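Local coordinates for mandelate racemase/muconate lactonizing enzyme family protein (Sulfitobacter sp. NAS-14.1, PDB 3T4W) that probably acts as a lyase of the enolase superfamily, related to mandelate racemase and muconate lactonizing enzyme, although its substrate is not established, at residues D27-V32 and L395-P400; G140-E145 and I379-A384; L253-P258 and V274-A279. All coordinates share one frame; numbering follows the deposited sequence.

Contact 1. Residues D27-V32 and L395-P400; sequences DLEVIV and LARAHP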
loop_
_atom_site.group_PDB
_atom_site.type_symbol
_atom_site.label_atom_id
_atom_site.label_comp_id
_atom_site.label_asym_id
_atom_site.label_seq_id
_atom_site.Cartn_x
_atom_site.Cartn_y
_atom_site.Cartn_z
ATOM N N ASP A 27 27.925 16.119 41.514
ATOM C CA ASP A 27 26.869 16.862 42.197
ATOM C C ASP A 27 25.670 17.214 41.318
ATOM O O ASP A 27 25.792 17.400 40.102
ATOM C CB ASP A 27 27.432 18.134 42.824
ATOM C CG ASP A 27 28.404 17.840 43.936
ATOM O OD1 ASP A 27 28.131 16.885 44.701
ATOM O OD2 ASP A 27 29.434 18.556 44.035
ATOM N N LEU A 28 24.509 17.314 41.957
ATOM C CA LEU A 28 23.295 17.716 41.269
ATOM C C LEU A 28 22.481 18.648 42.141
ATOM O O LEU A 28 22.174 18.327 43.289
ATOM C CB LEU A 28 22.449 16.496 40.905
ATOM C CG LEU A 28 20.943 16.776 40.868
ATOM C CD1 LEU A 28 20.541 17.376 39.535
ATOM C CD2 LEU A 28 20.146 15.513 41.160
ATOM N N GLU A 29 22.143 19.808 41.591
ATOM C CA GLU A 29 21.186 20.711 42.222
ATOM C C GLU A 29 20.000 20.949 41.297
ATOM O O GLU A 29 20.171 21.175 40.094
ATOM C CB GLU A 29 21.837 22.043 42.595
ATOM C CG GLU A 29 22.430 22.066 43.995
ATOM C CD GLU A 29 23.256 23.313 44.251
ATOM O OE1 GLU A 29 22.805 24.412 43.868
ATOM O OE2 GLU A 29 24.358 23.195 44.830
ATOM N N VAL A 30 18.801 20.877 41.860
ATOM C CA VAL A 30 17.585 21.172 41.115
ATOM C C VAL A 30 17.046 22.511 41.577
ATOM O O VAL A 30 16.975 22.779 42.777
ATOM C CB VAL A 30 16.503 20.089 41.327
ATOM C CG1 VAL A 30 15.160 20.572 40.806
ATOM C CG2 VAL A 30 16.906 18.799 40.643
ATOM N N ILE A 31 16.675 23.365 40.634
ATOM C CA ILE A 31 16.131 24.662 41.003
ATOM C C ILE A 31 14.889 24.966 40.187
ATOM O O ILE A 31 14.949 25.050 38.961
ATOM C CB ILE A 31 17.142 25.790 40.776
ATOM C CG1 ILE A 31 18.407 25.568 41.610
ATOM C CG2 ILE A 31 16.508 27.139 41.086
ATOM C CD1 ILE A 31 19.542 26.515 41.234
ATOM N N VAL A 32 13.766 25.128 40.878
ATOM C CA VAL A 32 12.522 25.511 40.232
ATOM C C VAL A 32 12.280 27.012 40.392
ATOM O O VAL A 32 12.113 27.516 41.500
ATOM C CB VAL A 32 11.340 24.721 40.804
ATOM C CG1 VAL A 32 10.035 25.212 40.205
ATOM C CG2 VAL A 32 11.537 23.237 40.550
ATOM N N LEU A 395 19.320 34.916 41.312
ATOM C CA LEU A 395 18.062 35.461 40.799
ATOM C C LEU A 395 16.962 34.398 40.665
ATOM O O LEU A 395 15.800 34.656 40.982
ATOM C CB LEU A 395 18.291 36.170 39.464
ATOM C CG LEU A 395 17.045 36.650 38.714
ATOM C CD1 LEU A 395 16.244 37.615 39.562
ATOM C CD2 LEU A 395 17.436 37.289 37.389
ATOM N N ALA A 396 17.336 33.209 40.198
ATOM C CA ALA A 396 16.397 32.092 40.064
ATOM C C ALA A 396 15.846 31.637 41.413
ATOM O O ALA A 396 14.650 31.351 41.546
ATOM C CB ALA A 396 17.058 30.924 39.343
ATOM N N ARG A 397 16.723 31.562 42.410
ATOM C CA ARG A 397 16.329 31.145 43.755
ATOM C C ARG A 397 15.459 32.183 44.457
ATOM O O ARG A 397 14.646 31.840 45.316
ATOM C CB ARG A 397 17.562 30.818 44.597
ATOM C CG ARG A 397 18.277 29.560 44.151
ATOM C CD ARG A 397 19.547 29.334 44.942
ATOM N NE ARG A 397 20.257 28.142 44.491
ATOM C CZ ARG A 397 19.973 26.907 44.891
ATOM N NH1 ARG A 397 20.674 25.883 44.425
ATOM N NH2 ARG A 397 18.989 26.697 45.759
ATOM N N ALA A 398 15.626 33.446 44.077
ATOM C CA ALA A 398 14.775 34.527 44.568
ATOM C C ALA A 398 13.355 34.449 43.999
ATOM O O ALA A 398 12.428 35.068 44.529
ATOM C CB ALA A 398 15.397 35.878 44.258
ATOM N N HIS A 399 13.177 33.698 42.919
ATOM C CA HIS A 399 11.848 33.558 42.323
ATOM C C HIS A 399 11.298 32.134 42.397
ATOM O O HIS A 399 11.104 31.481 41.371
ATOM C CB HIS A 399 11.839 34.072 40.882
ATOM C CG HIS A 399 11.943 35.562 40.776
ATOM N ND1 HIS A 399 13.149 36.219 40.652
ATOM C CD2 HIS A 399 10.992 36.525 40.787
ATOM C CE1 HIS A 399 12.936 37.519 40.584
ATOM N NE2 HIS A 399 11.635 37.733 40.664
ATOM N N PRO A 400 11.018 31.658 43.621
ATOM C CA PRO A 400 10.500 30.302 43.811
ATOM C C PRO A 400 9.098 30.188 43.233
ATOM O O PRO A 400 8.390 31.197 43.113
ATOM C CB PRO A 400 10.417 30.153 45.340
ATOM C CG PRO A 400 10.945 31.429 45.922
ATOM C CD PRO A 400 10.931 32.459 44.852
HETATM O O HOH W 1 13.793 29.123 42.986
#

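Contact 2. Residues G140-E145 and I379-A384; sequences GGRMNE and ITAPTA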
loop_
_atom_site.group_PDB
_atom_site.type_symbol
_atom_site.label_atom_id
_atom_site.label_comp_id
_atom_site.label_asym_id
_atom_site.label_seq_id
_atom_site.Cartn_x
_atom_site.Cartn_y
_atom_site.Cartn_z
ATOM N N GLY A 140 29.252 19.209 15.051
ATOM C CA GLY A 140 29.177 19.374 13.608
ATOM C C GLY A 140 29.708 20.702 13.106
ATOM O O GLY A 140 30.090 20.824 11.940
ATOM N N GLY A 141 29.722 21.701 13.982
ATOM C CA GLY A 141 30.354 22.968 13.678
ATOM C C GLY A 141 29.372 24.071 13.369
ATOM O O GLY A 141 28.159 23.874 13.408
ATOM N N ARG A 142 29.900 25.245 13.051
ATOM C CA ARG A 142 29.054 26.385 12.729
ATOM C C ARG A 142 28.483 26.299 11.314
ATOM O O ARG A 142 28.975 26.943 10.386
ATOM C CB ARG A 142 29.828 27.687 12.905
ATOM C CG ARG A 142 28.938 28.882 13.170
ATOM C CD ARG A 142 29.758 30.148 13.195
ATOM N NE ARG A 142 30.554 30.287 11.980
ATOM C CZ ARG A 142 31.632 31.054 11.890
ATOM N NH1 ARG A 142 32.042 31.741 12.950
ATOM N NH2 ARG A 142 32.299 31.126 10.747
ATOM N N MET A 143 27.440 25.492 11.164
ATOM C CA MET A 143 26.723 25.378 9.907
ATOM C C MET A 143 26.002 26.688 9.613
ATOM O O MET A 143 25.797 27.055 8.459
ATOM C CB MET A 143 25.702 24.246 10.007
ATOM C CG MET A 143 24.982 23.953 8.715
ATOM S SD MET A 143 26.089 23.212 7.506
ATOM C CE MET A 143 25.539 24.093 6.057
ATOM N N ASN A 144 25.619 27.390 10.672
ATOM C CA ASN A 144 24.854 28.620 10.535
ATOM C C ASN A 144 25.430 29.750 11.378
ATOM O O ASN A 144 25.569 29.624 12.596
ATOM C CB ASN A 144 23.390 28.366 10.911
ATOM C CG ASN A 144 22.763 27.255 10.081
ATOM O OD1 ASN A 144 22.586 27.389 8.868
ATOM N ND2 ASN A 144 22.433 26.149 10.730
ATOM N N GLU A 145 25.766 30.859 10.735
ATOM C CA GLU A 145 26.296 31.992 11.475
ATOM C C GLU A 145 25.187 32.641 12.298
ATOM O O GLU A 145 25.404 33.052 13.439
ATOM C CB GLU A 145 26.966 32.998 10.534
ATOM C CG GLU A 145 28.006 32.351 9.630
ATOM C CD GLU A 145 29.026 33.334 9.085
ATOM O OE1 GLU A 145 29.724 32.983 8.107
ATOM O OE2 GLU A 145 29.135 34.451 9.634
ATOM N N ILE A 379 19.387 35.354 15.727
ATOM C CA ILE A 379 20.286 35.033 16.821
ATOM C C ILE A 379 21.649 34.619 16.281
ATOM O O ILE A 379 21.751 33.708 15.460
ATOM C CB ILE A 379 19.727 33.922 17.731
ATOM C CG1 ILE A 379 18.292 34.239 18.159
ATOM C CG2 ILE A 379 20.603 33.758 18.955
ATOM C CD1 ILE A 379 17.218 33.735 17.190
ATOM N N THR A 380 22.692 35.299 16.746
ATOM C CA THR A 380 24.053 35.022 16.306
ATOM C C THR A 380 24.636 33.857 17.096
ATOM O O THR A 380 24.409 33.749 18.302
ATOM C CB THR A 380 24.946 36.265 16.479
ATOM O OG1 THR A 380 24.370 37.366 15.766
ATOM C CG2 THR A 380 26.345 36.003 15.949
ATOM N N ALA A 381 25.373 32.981 16.417
ATOM C CA ALA A 381 25.947 31.806 17.065
ATOM C C ALA A 381 26.809 32.237 18.241
ATOM O O ALA A 381 27.761 32.997 18.069
ATOM C CB ALA A 381 26.772 30.997 16.078
ATOM N N PRO A 382 26.476 31.759 19.445
ATOM C CA PRO A 382 27.221 32.209 20.621
ATOM C C PRO A 382 28.702 31.898 20.454
ATOM O O PRO A 382 29.060 31.041 19.648
ATOM C CB PRO A 382 26.606 31.392 21.765
ATOM C CG PRO A 382 25.245 31.006 21.274
ATOM C CD PRO A 382 25.408 30.807 19.790
ATOM N N THR A 383 29.544 32.590 21.214
ATOM C CA THR A 383 30.991 32.497 21.051
ATOM C C THR A 383 31.701 31.879 22.257
ATOM O O THR A 383 32.709 31.182 22.106
ATOM C CB THR A 383 31.576 33.879 20.767
ATOM O OG1 THR A 383 31.488 34.139 19.362
ATOM C CG2 THR A 383 33.019 33.944 21.200
ATOM N N ALA A 384 31.167 32.138 23.448
ATOM C CA ALA A 384 31.750 31.640 24.689
ATOM C C ALA A 384 31.625 30.126 24.809
ATOM O O ALA A 384 30.877 29.492 24.063
ATOM C CB ALA A 384 31.103 32.323 25.885
#

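Contact 3. Residues L253-P258 and V274-A279; sequences LWYEEP and VPIPVA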
loop_
_atom_site.group_PDB
_atom_site.type_symbol
_atom_site.label_atom_id
_atom_site.label_comp_id
_atom_site.label_asym_id
_atom_site.label_seq_id
_atom_site.Cartn_x
_atom_site.Cartn_y
_atom_site.Cartn_z
ATOM N N LEU A 253 2.502 29.460 6.856
ATOM C CA LEU A 253 3.653 28.676 6.636
ATOM C C LEU A 253 3.600 27.291 7.275
ATOM O O LEU A 253 4.080 26.356 6.725
ATOM C CB LEU A 253 4.852 29.416 7.172
ATOM C CG LEU A 253 6.228 28.800 7.024
ATOM C CD1 LEU A 253 7.181 29.834 6.836
ATOM C CD2 LEU A 253 6.707 27.855 8.063
ATOM N N TRP A 254 3.078 27.220 8.483
ATOM C CA TRP A 254 2.780 25.983 9.145
ATOM C C TRP A 254 1.417 25.989 9.843
ATOM O O TRP A 254 0.866 26.977 10.078
ATOM C CB TRP A 254 3.938 25.460 10.041
ATOM C CG TRP A 254 4.095 26.044 11.391
ATOM C CD1 TRP A 254 3.141 26.246 12.292
ATOM C CD2 TRP A 254 5.285 26.477 11.980
ATOM N NE1 TRP A 254 3.629 26.785 13.384
ATOM C CE2 TRP A 254 4.967 26.934 13.238
ATOM C CE3 TRP A 254 6.597 26.538 11.565
ATOM C CZ2 TRP A 254 5.908 27.469 14.087
ATOM C CZ3 TRP A 254 7.521 27.078 12.406
ATOM C CH2 TRP A 254 7.181 27.529 13.649
ATOM N N TYR A 255 0.894 24.805 10.059
ATOM C CA TYR A 255 -0.286 24.512 10.800
ATOM C C TYR A 255 0.236 23.560 11.871
ATOM O O TYR A 255 0.614 22.482 11.589
ATOM C CB TYR A 255 -1.279 23.837 9.853
ATOM C CG TYR A 255 -2.680 23.535 10.347
ATOM C CD1 TYR A 255 -3.238 24.193 11.387
ATOM C CD2 TYR A 255 -3.424 22.561 9.750
ATOM C CE1 TYR A 255 -4.493 23.907 11.801
ATOM C CE2 TYR A 255 -4.656 22.274 10.144
ATOM C CZ TYR A 255 -5.205 22.951 11.169
ATOM O OH TYR A 255 -6.447 22.644 11.549
ATOM N N GLU A 256 0.285 24.035 13.098
ATOM C CA GLU A 256 0.911 23.357 14.218
ATOM C C GLU A 256 -0.029 22.510 14.994
ATOM O O GLU A 256 -1.103 22.903 15.216
ATOM C CB GLU A 256 1.498 24.361 15.165
ATOM C CG GLU A 256 2.335 23.769 16.215
ATOM C CD GLU A 256 3.058 24.760 17.035
ATOM O OE1 GLU A 256 3.763 25.552 16.494
ATOM O OE2 GLU A 256 2.941 24.732 18.237
ATOM N N GLU A 257 0.414 21.340 15.413
ATOM C CA GLU A 257 -0.411 20.411 16.190
ATOM C C GLU A 257 -1.895 20.516 15.872
ATOM O O GLU A 257 -2.680 20.952 16.708
ATOM C CB GLU A 257 -0.201 20.621 17.688
ATOM C CG GLU A 257 1.144 20.130 18.191
ATOM C CD GLU A 257 1.206 20.048 19.704
ATOM O OE1 GLU A 257 0.813 21.032 20.380
ATOM O OE2 GLU A 257 1.654 18.997 20.216
ATOM N N PRO A 258 -2.285 20.119 14.658
ATOM C CA PRO A 258 -3.702 20.152 14.283
ATOM C C PRO A 258 -4.546 19.269 15.209
ATOM O O PRO A 258 -5.681 19.624 15.530
ATOM C CB PRO A 258 -3.690 19.600 12.846
ATOM C CG PRO A 258 -2.366 18.870 12.734
ATOM C CD PRO A 258 -1.434 19.712 13.528
ATOM N N VAL A 274 -5.105 19.014 3.651
ATOM C CA VAL A 274 -4.992 20.466 3.707
ATOM C C VAL A 274 -3.739 20.900 2.949
ATOM O O VAL A 274 -2.773 20.143 2.857
ATOM C CB VAL A 274 -4.911 20.987 5.178
ATOM C CG1 VAL A 274 -6.025 20.382 6.044
ATOM C CG2 VAL A 274 -3.539 20.701 5.789
ATOM N N PRO A 275 -3.750 22.116 2.388
ATOM C CA PRO A 275 -2.584 22.616 1.649
ATOM C C PRO A 275 -1.446 23.089 2.557
ATOM O O PRO A 275 -0.329 23.236 2.064
ATOM C CB PRO A 275 -3.141 23.819 0.873
ATOM C CG PRO A 275 -4.625 23.721 0.980
ATOM C CD PRO A 275 -4.896 23.022 2.274
ATOM N N ILE A 276 -1.718 23.323 3.843
ATOM C CA ILE A 276 -0.695 23.861 4.746
ATOM C C ILE A 276 0.288 22.796 5.227
ATOM O O ILE A 276 -0.105 21.689 5.591
ATOM C CB ILE A 276 -1.308 24.562 5.994
ATOM C CG1 ILE A 276 -2.515 25.413 5.618
ATOM C CG2 ILE A 276 -0.270 25.396 6.741
ATOM C CD1 ILE A 276 -3.812 24.791 6.061
ATOM N N PRO A 277 1.585 23.133 5.229
ATOM C CA PRO A 277 2.567 22.249 5.857
ATOM C C PRO A 277 2.214 22.042 7.327
ATOM O O PRO A 277 1.883 23.003 8.029
ATOM C CB PRO A 277 3.873 23.042 5.743
ATOM C CG PRO A 277 3.650 23.974 4.584
ATOM C CD PRO A 277 2.204 24.336 4.647
ATOM N N VAL A 278 2.281 20.799 7.786
ATOM C CA VAL A 278 1.996 20.501 9.181
ATOM C C VAL A 278 3.261 20.477 10.059
ATOM O O VAL A 278 4.266 19.860 9.705
ATOM C CB VAL A 278 1.243 19.173 9.313
ATOM C CG1 VAL A 278 0.910 18.900 10.766
ATOM C CG2 VAL A 278 -0.026 19.209 8.475
ATOM N N ALA A 279 3.196 21.163 11.198
ATOM C CA ALA A 279 4.277 21.158 12.180
ATOM C C ALA A 279 3.792 20.512 13.466
ATOM O O ALA A 279 2.663 20.746 13.897
ATOM C CB ALA A 279 4.780 22.577 12.450
#

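Contact 1. Residues D27-V32 and L395-P400
Ile31 and Arg397 bring strand 27-32 and the last helical turn of 395-400 together, their CA atoms 7.0 Å apart, and Val32 comes nearest to Pro400 just beyond. The strand is an outer one of the three-stranded antiparallel sheet in the N-terminal domain, and the late chain returns to cover it, as in the capping domains of the enolase superfamily. Ile31 does two jobs. With CG1 anti to the carbonyl carbon (chi1 -60°), it carries CD1 over one face of the Arg397 guanidinium, 3.4 Å from NH1, while the other branch sets CG2 against Ala396 CB at 4.2 Å. Glu29 comes in at the guanidinium edge, where its OE1 forms a salt bridge to Arg397 NH1 at 2.6 Å, the two planes turned 67° apart. Glu393 takes Arg397 NE in a second salt bridge, so one guanidinium sits between two acids that would probably otherwise repel. Shortening Ile31 to an alanine here would probably strip the guanidinium of its apolar cover, leave it freer to swing from Glu29, and open a gap beside Ala396 CB. Past the salt bridge the backbones are joined by solvent: one water donates both its hydrogens, to Val32 O and to Ala396 O, each at 2.8 Å.

Contact 2. Residues G140-E145 and I379-A384
Arg142 lies with its aliphatic stem against Ala381, and it is easiest to walk out along it. CB leaves the backbone toward 379-384 but stops well short of it. CG, swung roughly opposite the backbone N (chi1 -156°), is the first atom to touch, 4.2 Å from Ala381 CB. CD runs on past the same methyl at 4.2 Å from Ala381 CB. The chain then bends about the CG-CD bond (chi3 54°), which turns the guanidinium off Ala381 and back over the side chain of its own segment's Glu145. There NE passes 4.0 Å from Glu145 CG, and NH2 ends 4.1 Å from Glu145 OE1, too long for a salt bridge. Tyr136 packs on both Arg142 and Ala381.

The backbone under this stem is an inverse gamma turn centred on Arg142, closed by Met143 N on Gly141 O at 2.9 Å. It brings the chain to the start of strand 146-152, a strand of the modified beta/alpha barrel of the enolase superfamily. Strand 378-380 runs antiparallel to it: the backbones of Ile379 and Val147 are hydrogen-bonded, and Ala381 N donates to Glu145 O at 3.0 Å with an N-H...O angle of 163°. That acceptor also has carbon around it, with Ala381 CB 3.6 Å from Glu145 O and Thr380 CG2 4.0 Å from Glu145 O. Asn144 turns its amide away from 379-384; its ND2 donates to Ala347 O and Ile350 O, at the end of helix 337-349. Other subunits hold the turn as well: Asn91 of the second subunit accepts from Arg142 N, and Arg197 NH1 of the third donates to Met143 O.

Contact 3. Residues L253-P258 and V274-A279
Tyr255 and Glu256 pair with Val278 and Ala279 as parallel neighbours in the barrel, the two strands of a beta-alpha-beta crossover whose connecting helix is 264-273. Three backbone bonds, Tyr255 N to Pro277 O, Ala279 N to Tyr255 O and Glu257 N to Ala279 O, set the register.

The side chains fit as knuckles into dips on both faces. On the face shared by Glu256 and Ala279, the small methyl of Ala279 is the bump and the indole of Trp254 the plate it rests on. Ala279 CB sits 4.0 Å from the centroid of the five-membered ring of Trp254, 22° off its normal, a CH-pi contact over the face. Trp254 can offer that face because its CG stands between the backbone N and the carbonyl carbon (chi1 81°); Tyr150 meets the same side chain edge-to-face. Before the paired strands begin, the CG corner of the Pro277 ring comes up against the outer end of the Leu253 carbonyl, at its O. Beside it, Ile276 CG2 packs on the peptide joining Trp254 to Tyr255, 3.6 Å from Tyr255 CB.

The face of Tyr255 and Val278 looks toward the helices. The phenol is bracketed there: Pro258 CB lies 3.9 Å above the plane of the Tyr255 ring, toward its rim, and Val274 CG2 approaches the ring edge. The hydroxyl is hydrogen-bonded to Ala240 O. Helix 264-273 packs on Pro258 and Val278 from outside, through Met267.

Glu256 reaches Lys187 and Gln303 at the strand end, near Glu282, consistent with the acidic, metal-binding barrel mouth of relatives. On the other face of the sheet, Val278 CG1 lies against the CG-CD edge of the Pro258 ring, 3.7 Å from Pro258 CD.

How the contacts relate
Contact 3 is the core member, every touching residue buried and the paired strands held by backbone bonds and apolar packing. Contacts 1 and 2 are only partly buried. Contact 1, on the sheet of the N-terminal domain, trades the strand ladder for a salt bridge and a water; contact 2 keeps a single backbone bond. Contacts 2 and 3 reach the same barrel sheet, with nearest atoms about 12 Å apart, and both touch the third subunit, whereas contact 1 meets no other subunit of the assembly. In sequence they nest: contact 3 lies inside the loop closed by contact 2, itself inside that of contact 1, whose centre is about 37 Å from the centre of contact 3.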